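Local coordinates for glyoxalase family protein (Bacillus cereus, PDB 1SS4) that is of unknown function but belongs to the metal-binding glyoxalase (vicinal oxygen chelate) family and may act as a methylmalonyl-CoA epimerase, at residues Arg98-Val103 / Gly145-Leu150. Residues are numbered along the deposited sequence; the frame is centred on the assembly and turned at random.
Sequences RVMFTV and GLAEEL
The backbone O of A147 accepts the N-H of V103 at 2.7 Å and also has a weaker CA-H...O contact from T102, CA to O 3.1 Å. The N-H of V103 meets it almost head-on, with a C=O...N angle of 176°. This is a parallel strand pair in a mixed four-stranded sheet of a βαβββ module, the repeat of the vicinal oxygen chelate fold. V99 O takes the N-H of G145, F101 N donates to G145 O, and F101 O accepts A147 N at 2.8 Å. The F101 N-H reaches G145 O from above the carbonyl plane.

M100, a selenomethionine, has CG anti to its backbone N (chi1 166°). Bends further along lay SE over the G145-L146 peptide, 3.5 Å from G145 C, and against A147 CB. M100 CB also covers one face of the R98 guanidinium, whose NH1 is hydrogen-bonded to OD1 of N14 of the second subunit. On the opposite face of the sheet from M100, L146 CD2 lies 4.3 Å from F101 CB. Both residues pack on helix 22-32, and L146 also on helix 106-115. Residues 98-103 pair antiparallel with a strand of the second subunit, extending the sheet across the interface. Beyond A147, a water bridges the strands, donating to V103 O and accepting from E149 N at 2.9 Å.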
ATOM      1  N   ARG A  98      -1.785  -1.219  -6.052  1.00 18.18           N
ATOM      2  CA  ARG A  98      -1.151   0.050  -6.354  1.00 19.30           C
ATOM      3  C   ARG A  98      -1.591   1.132  -5.400  1.00 19.25           C
ATOM      4  O   ARG A  98      -2.660   1.041  -4.801  1.00 21.96           O
ATOM      5  CB  ARG A  98      -1.539   0.474  -7.777  1.00 20.98           C
ATOM      6  CG  ARG A  98      -3.078   0.596  -7.977  1.00 22.75           C
ATOM      7  CD  ARG A  98      -3.503   2.049  -8.015  1.00 24.28           C
ATOM      8  NE  ARG A  98      -4.952   2.262  -7.962  1.00 24.22           N
ATOM      9  CZ  ARG A  98      -5.632   2.452  -6.839  1.00 21.82           C
ATOM     10  NH1 ARG A  98      -5.000   2.439  -5.669  1.00 22.83           N
ATOM     11  NH2 ARG A  98      -6.928   2.724  -6.880  1.00 22.51           N
ATOM     12  N   VAL A  99      -0.750   2.149  -5.263  1.00 20.31           N
ATOM     13  CA  VAL A  99      -1.128   3.316  -4.489  1.00 20.88           C
ATOM     14  C   VAL A  99      -1.555   4.321  -5.577  1.00 22.25           C
ATOM     15  O   VAL A  99      -0.965   4.362  -6.664  1.00 22.77           O
ATOM     16  CB  VAL A  99       0.036   3.893  -3.644  1.00 23.00           C
ATOM     17  CG1 VAL A  99       0.484   2.845  -2.605  1.00 23.68           C
ATOM     18  CG2 VAL A  99       1.208   4.264  -4.506  1.00 25.97           C
HETATM   19  N   MSE A 100      -2.611   5.086  -5.290  1.00 20.00           N
HETATM   20  CA  MSE A 100      -3.169   6.087  -6.208  1.00 24.54           C
HETATM   21  C   MSE A 100      -2.859   7.498  -5.697  1.00 22.20           C
HETATM   22  O   MSE A 100      -3.107   7.808  -4.533  1.00 24.63           O
HETATM   23  CB  MSE A 100      -4.691   5.890  -6.303  1.00 25.04           C
HETATM   24  CG  MSE A 100      -5.482   7.029  -6.951  1.00 31.93           C
HETATM   25 SE   MSE A 100      -5.194   7.112  -8.844  0.93 37.42          SE
HETATM   26  CE  MSE A 100      -6.180   5.566  -9.429  1.00 27.28           C
ATOM     27  N   PHE A 101      -2.308   8.340  -6.562  1.00 24.56           N
ATOM     28  CA  PHE A 101      -1.973   9.720  -6.197  1.00 25.01           C
ATOM     29  C   PHE A 101      -2.821  10.710  -7.017  1.00 27.88           C
ATOM     30  O   PHE A 101      -3.052  10.496  -8.206  1.00 26.36           O
ATOM     31  CB  PHE A 101      -0.500  10.018  -6.511  1.00 25.53           C
ATOM     32  CG  PHE A 101       0.479   9.173  -5.746  1.00 26.06           C
ATOM     33  CD1 PHE A 101       0.718   9.411  -4.394  1.00 26.58           C
ATOM     34  CD2 PHE A 101       1.209   8.178  -6.392  1.00 25.40           C
ATOM     35  CE1 PHE A 101       1.678   8.677  -3.687  1.00 27.88           C
ATOM     36  CE2 PHE A 101       2.174   7.434  -5.694  1.00 30.39           C
ATOM     37  CZ  PHE A 101       2.407   7.690  -4.333  1.00 26.71           C
ATOM     38  N   THR A 102      -3.287  11.786  -6.386  1.00 28.33           N
ATOM     39  CA  THR A 102      -4.021  12.805  -7.144  1.00 30.30           C
ATOM     40  C   THR A 102      -2.990  13.904  -7.354  1.00 29.12           C
ATOM     41  O   THR A 102      -2.359  14.341  -6.400  1.00 27.57           O
ATOM     42  CB  THR A 102      -5.198  13.405  -6.368  1.00 31.66           C
ATOM     43  OG1 THR A 102      -6.174  12.388  -6.122  1.00 31.56           O
ATOM     44  CG2 THR A 102      -5.859  14.542  -7.193  1.00 29.49           C
ATOM     45  N   VAL A 103      -2.801  14.319  -8.599  1.00 29.57           N
ATOM     46  CA  VAL A 103      -1.832  15.360  -8.920  1.00 34.23           C
ATOM     47  C   VAL A 103      -2.514  16.547  -9.592  1.00 36.11           C
ATOM     48  O   VAL A 103      -3.664  16.458 -10.026  1.00 35.52           O
ATOM     49  CB  VAL A 103      -0.713  14.821  -9.847  1.00 32.71           C
ATOM     50  CG1 VAL A 103       0.094  13.764  -9.110  1.00 32.78           C
ATOM     51  CG2 VAL A 103      -1.310  14.245 -11.117  1.00 32.53           C
ATOM     52  N   GLY A 145      -0.937   4.591  -9.525  1.00 24.02           N
ATOM     53  CA  GLY A 145      -2.104   5.161 -10.151  1.00 22.98           C
ATOM     54  C   GLY A 145      -1.959   6.678 -10.031  1.00 24.65           C
ATOM     55  O   GLY A 145      -1.435   7.192  -9.043  1.00 22.81           O
ATOM     56  N   LEU A 146      -2.401   7.392 -11.054  1.00 23.95           N
ATOM     57  CA  LEU A 146      -2.346   8.855 -11.052  1.00 24.65           C
ATOM     58  C   LEU A 146      -3.708   9.381 -11.441  1.00 23.89           C
ATOM     59  O   LEU A 146      -4.368   8.807 -12.290  1.00 24.67           O
ATOM     60  CB  LEU A 146      -1.323   9.364 -12.058  1.00 26.45           C
ATOM     61  CG  LEU A 146       0.154   9.033 -11.906  1.00 28.04           C
ATOM     62  CD1 LEU A 146       0.900   9.599 -13.108  1.00 28.05           C
ATOM     63  CD2 LEU A 146       0.686   9.615 -10.626  1.00 28.21           C
ATOM     64  N   ALA A 147      -4.134  10.462 -10.804  1.00 25.65           N
ATOM     65  CA  ALA A 147      -5.413  11.079 -11.135  1.00 29.07           C
ATOM     66  C   ALA A 147      -5.344  12.593 -10.992  1.00 30.31           C
ATOM     67  O   ALA A 147      -4.573  13.116 -10.191  1.00 28.41           O
ATOM     68  CB  ALA A 147      -6.500  10.561 -10.235  1.00 26.49           C
ATOM     69  N   GLU A 148      -6.166  13.273 -11.780  1.00 32.92           N
ATOM     70  CA  GLU A 148      -6.277  14.726 -11.741  1.00 35.42           C
ATOM     71  C   GLU A 148      -7.764  15.060 -11.636  1.00 35.32           C
ATOM     72  O   GLU A 148      -8.584  14.547 -12.397  1.00 32.66           O
ATOM     73  CB  GLU A 148      -5.696  15.374 -13.007  1.00 37.90           C
ATOM     74  CG  GLU A 148      -6.113  16.836 -13.154  1.00 41.05           C
ATOM     75  CD  GLU A 148      -5.707  17.456 -14.480  1.00 43.67           C
ATOM     76  OE1 GLU A 148      -6.373  18.430 -14.889  1.00 46.05           O
ATOM     77  OE2 GLU A 148      -4.728  16.995 -15.107  1.00 42.89           O
ATOM     78  N   GLU A 149      -8.099  15.916 -10.678  1.00 38.99           N
ATOM     79  CA  GLU A 149      -9.478  16.340 -10.444  1.00 44.16           C
ATOM     80  C   GLU A 149      -9.889  17.432 -11.445  1.00 45.97           C
ATOM     81  O   GLU A 149      -9.106  18.336 -11.737  1.00 46.24           O
ATOM     82  CB  GLU A 149      -9.599  16.873  -9.019  1.00 45.63           C
ATOM     83  CG  GLU A 149     -10.652  16.199  -8.183  1.00 51.38           C
ATOM     84  CD  GLU A 149     -10.122  15.811  -6.820  1.00 54.96           C
ATOM     85  OE1 GLU A 149      -9.437  16.650  -6.189  1.00 56.74           O
ATOM     86  OE2 GLU A 149     -10.392  14.670  -6.381  1.00 55.45           O
ATOM     87  N   LEU A 150     -11.117  17.344 -11.957  1.00 48.68           N
ATOM     88  CA  LEU A 150     -11.638  18.311 -12.932  1.00 51.36           C
ATOM     89  C   LEU A 150     -12.656  19.259 -12.296  1.00 53.02           C
ATOM     90  O   LEU A 150     -13.516  18.831 -11.527  1.00 53.58           O
ATOM     91  CB  LEU A 150     -12.298  17.570 -14.098  1.00 50.62           C
ATOM     92  CG  LEU A 150     -11.477  16.467 -14.775  1.00 50.24           C
ATOM     93  CD1 LEU A 150     -12.305  15.796 -15.857  1.00 49.14           C
ATOM     94  CD2 LEU A 150     -10.204  17.055 -15.362  1.00 50.50           C
TER
HETATM   95  O   HOH W   1      -8.588  12.557  -6.229  1.00 40.47           O
HETATM   96  O   HOH W   2      -5.992  17.428  -9.391  1.00 31.56           O